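Local structure of glutamate racemase (Bacillus anthracis, 2DWU) at residues Arg105-Val110 with Thr183-Cys188. The protein belongs to the Asp/Glu/hydantoin racemase family of two-domain alpha/beta enzymes and holds D-glutamic acid in its ligand pocket. Sequence-based numbering, arbitrary orientation.
Sequences RAAIKV and TLILGC. With DGL (D-glutamic acid), chain H.
Val110 O and the hydroxyl of Thr183 share a water molecule, which lies 2.8 Å from Val110 O and makes a longer bond of 3.3 Å to Thr183 OG1; no direct hydrogen bond joins helix and strand. The remainder of the contact is apolar. Thr183 suits the border because its two branches divide the work: OG1 (chi1 -59°) faces the water, while CG2, which falls anti to the backbone N, lies 3.6 Å from Val110 CG2 and also meets the methyl of Ala107. Ala107, with its single carbon turned toward the strand, lets the helix come near, the axes passing 8.8 Å apart. Its CB packs 3.6 Å from Ile185 CD1, the end of a side chain long enough to reach back to the helix. This is the layered packing of an alpha/beta domain: segment 105-110, the end of helix 100-110, runs nearly antiparallel (162°) over strand 183-187, an inner strand of a four-stranded parallel sheet, and Ile209 of the adjacent strand 207-210 touches Ala107, Val110 and Thr183. Farther along the chain, Cys188 lines the ligand pocket, its SG 3.6 Å from CB of D-glutamic acid. On the helix, Lys109 NZ forms a salt bridge with Glu214 of the second subunit.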
ATOM      1  N   ARG B 105      -1.507  -4.846   6.883  1.00  6.14           N
ATOM      2  CA  ARG B 105      -1.376  -3.400   6.715  1.00  6.80           C
ATOM      3  C   ARG B 105      -2.566  -2.821   5.929  1.00  6.72           C
ATOM      4  O   ARG B 105      -3.119  -1.761   6.272  1.00  6.76           O
ATOM      5  CB  ARG B 105      -0.052  -3.099   5.990  1.00  8.96           C
ATOM      6  CG  ARG B 105       0.489  -1.708   6.301  1.00  8.33           C
ATOM      7  CD  ARG B 105       1.774  -1.453   5.484  1.00  8.40           C
ATOM      8  NE  ARG B 105       2.728  -2.569   5.564  1.00  8.61           N
ATOM      9  CZ  ARG B 105       3.421  -2.943   6.645  1.00 12.56           C
ATOM     10  NH1 ARG B 105       3.306  -2.288   7.808  1.00 10.67           N
ATOM     11  NH2 ARG B 105       4.234  -4.010   6.570  1.00 10.04           N
ATOM     12  N   ALA B 106      -2.959  -3.504   4.856  1.00  7.61           N
ATOM     13  CA  ALA B 106      -4.062  -3.043   4.058  1.00  6.38           C
ATOM     14  C   ALA B 106      -5.384  -3.119   4.849  1.00  7.23           C
ATOM     15  O   ALA B 106      -6.283  -2.283   4.673  1.00  6.10           O
ATOM     16  CB  ALA B 106      -4.152  -3.894   2.753  1.00  8.41           C
ATOM     17  N   ALA B 107      -5.499  -4.131   5.704  1.00  6.95           N
ATOM     18  CA  ALA B 107      -6.711  -4.279   6.515  1.00  8.69           C
ATOM     19  C   ALA B 107      -6.864  -3.067   7.442  1.00  7.22           C
ATOM     20  O   ALA B 107      -7.975  -2.550   7.625  1.00  7.63           O
ATOM     21  CB  ALA B 107      -6.625  -5.583   7.335  1.00  8.56           C
ATOM     22  N   ILE B 108      -5.758  -2.615   8.021  1.00  7.94           N
ATOM     23  CA  ILE B 108      -5.790  -1.443   8.908  1.00  8.48           C
ATOM     24  C   ILE B 108      -6.207  -0.209   8.100  1.00  8.65           C
ATOM     25  O   ILE B 108      -6.942   0.657   8.584  1.00  7.82           O
ATOM     26  CB  ILE B 108      -4.394  -1.234   9.572  1.00  9.12           C
ATOM     27  CG1 ILE B 108      -4.205  -2.328  10.639  1.00 10.56           C
ATOM     28  CG2 ILE B 108      -4.277   0.142  10.232  1.00 11.58           C
ATOM     29  CD1 ILE B 108      -2.847  -2.325  11.303  1.00 11.65           C
ATOM     30  N   LYS B 109      -5.752  -0.128   6.853  1.00  7.01           N
ATOM     31  CA  LYS B 109      -6.115   1.009   6.013  1.00  7.93           C
ATOM     32  C   LYS B 109      -7.615   1.060   5.674  1.00  9.11           C
ATOM     33  O   LYS B 109      -8.230   2.138   5.676  1.00  8.79           O
ATOM     34  CB  LYS B 109      -5.280   0.967   4.718  1.00 10.90           C
ATOM     35  CG  LYS B 109      -5.621   2.103   3.748  1.00 11.85           C
ATOM     36  CD  LYS B 109      -4.881   1.930   2.427  1.00 17.58           C
ATOM     37  CE  LYS B 109      -5.550   2.714   1.310  1.00 23.03           C
ATOM     38  NZ  LYS B 109      -5.381   1.981   0.016  1.00 26.39           N
ATOM     39  N   VAL B 110      -8.235  -0.095   5.413  1.00  8.16           N
ATOM     40  CA  VAL B 110      -9.630  -0.093   5.005  1.00 10.31           C
ATOM     41  C   VAL B 110     -10.676  -0.250   6.099  1.00 10.73           C
ATOM     42  O   VAL B 110     -11.839   0.100   5.867  1.00 10.91           O
ATOM     43  CB  VAL B 110      -9.922  -1.166   3.909  1.00 12.20           C
ATOM     44  CG1 VAL B 110      -8.984  -0.985   2.757  1.00 11.84           C
ATOM     45  CG2 VAL B 110      -9.816  -2.564   4.470  1.00 13.86           C
ATOM     46  N   THR B 183     -13.945  -6.092   7.501  1.00  9.51           N
ATOM     47  CA  THR B 183     -12.800  -6.346   6.622  1.00  9.49           C
ATOM     48  C   THR B 183     -12.435  -7.833   6.714  1.00  8.79           C
ATOM     49  O   THR B 183     -12.499  -8.405   7.792  1.00  9.17           O
ATOM     50  CB  THR B 183     -11.601  -5.481   7.117  1.00  9.97           C
ATOM     51  OG1 THR B 183     -11.980  -4.094   7.098  1.00 11.79           O
ATOM     52  CG2 THR B 183     -10.357  -5.695   6.228  1.00 10.94           C
ATOM     53  N   LEU B 184     -12.070  -8.465   5.594  1.00  6.78           N
ATOM     54  CA  LEU B 184     -11.685  -9.877   5.604  1.00  6.33           C
ATOM     55  C   LEU B 184     -10.419 -10.034   4.772  1.00  6.82           C
ATOM     56  O   LEU B 184     -10.397  -9.656   3.600  1.00  7.78           O
ATOM     57  CB  LEU B 184     -12.780 -10.765   4.980  1.00  8.77           C
ATOM     58  CG  LEU B 184     -12.294 -12.220   4.819  1.00 10.44           C
ATOM     59  CD1 LEU B 184     -12.307 -12.893   6.165  1.00 13.12           C
ATOM     60  CD2 LEU B 184     -13.169 -12.973   3.811  1.00 13.75           C
ATOM     61  N   ILE B 185      -9.376 -10.576   5.383  1.00  6.37           N
ATOM     62  CA  ILE B 185      -8.133 -10.824   4.666  1.00  7.14           C
ATOM     63  C   ILE B 185      -8.153 -12.235   4.081  1.00  6.43           C
ATOM     64  O   ILE B 185      -8.393 -13.218   4.807  1.00  6.90           O
ATOM     65  CB  ILE B 185      -6.924 -10.700   5.605  1.00  6.51           C
ATOM     66  CG1 ILE B 185      -6.848  -9.276   6.178  1.00  6.27           C
ATOM     67  CG2 ILE B 185      -5.616 -11.077   4.827  1.00  7.40           C
ATOM     68  CD1 ILE B 185      -5.817  -9.129   7.317  1.00  7.83           C
ATOM     69  N   LEU B 186      -7.948 -12.348   2.768  1.00  6.09           N
ATOM     70  CA  LEU B 186      -7.859 -13.667   2.135  1.00  5.87           C
ATOM     71  C   LEU B 186      -6.421 -14.154   2.374  1.00  8.58           C
ATOM     72  O   LEU B 186      -5.521 -13.928   1.544  1.00  9.16           O
ATOM     73  CB  LEU B 186      -8.131 -13.543   0.634  1.00  8.10           C
ATOM     74  CG  LEU B 186      -9.472 -12.956   0.241  1.00  7.21           C
ATOM     75  CD1 LEU B 186      -9.637 -13.018  -1.301  1.00  8.61           C
ATOM     76  CD2 LEU B 186     -10.607 -13.749   0.916  1.00  9.97           C
ATOM     77  N   GLY B 187      -6.227 -14.822   3.513  1.00  7.22           N
ATOM     78  CA  GLY B 187      -4.919 -15.293   3.931  1.00  6.88           C
ATOM     79  C   GLY B 187      -4.424 -16.607   3.352  1.00  5.76           C
ATOM     80  O   GLY B 187      -3.816 -17.406   4.058  1.00  8.05           O
ATOM     81  N   CYS B 188      -4.649 -16.778   2.059  1.00  5.66           N
ATOM     82  CA  CYS B 188      -4.238 -17.988   1.353  1.00  6.49           C
ATOM     83  C   CYS B 188      -4.136 -17.620  -0.132  1.00  6.36           C
ATOM     84  O   CYS B 188      -4.963 -16.868  -0.650  1.00  6.90           O
ATOM     85  CB  CYS B 188      -5.290 -19.081   1.540  1.00  6.39           C
ATOM     86  SG  CYS B 188      -4.931 -20.624   0.629  1.00 10.24           S
TER
HETATM   87  N   DGL H 278      -0.177 -21.700  -0.852  1.00  7.89           N
HETATM   88  CA  DGL H 278      -0.862 -22.117   0.412  1.00  9.36           C
HETATM   89  C   DGL H 278      -1.163 -20.923   1.249  1.00  8.43           C
HETATM   90  O   DGL H 278      -1.435 -21.013   2.440  1.00  9.04           O
HETATM   91  CB  DGL H 278      -2.169 -22.870   0.081  1.00  9.81           C
HETATM   92  CG  DGL H 278      -1.786 -24.308  -0.341  1.00 11.02           C
HETATM   93  CD  DGL H 278      -1.106 -25.126   0.678  1.00 11.78           C
HETATM   94  OE1 DGL H 278      -1.663 -25.574   1.681  1.00  9.88           O
HETATM   95  OE2 DGL H 278       0.171 -25.350   0.471  1.00 11.62           O
HETATM   96  OXT DGL H 278      -1.116 -19.760   0.660  1.00  8.28           O
HETATM   97  O   HOH W   1     -13.771  -1.844   5.531  1.00 30.39           O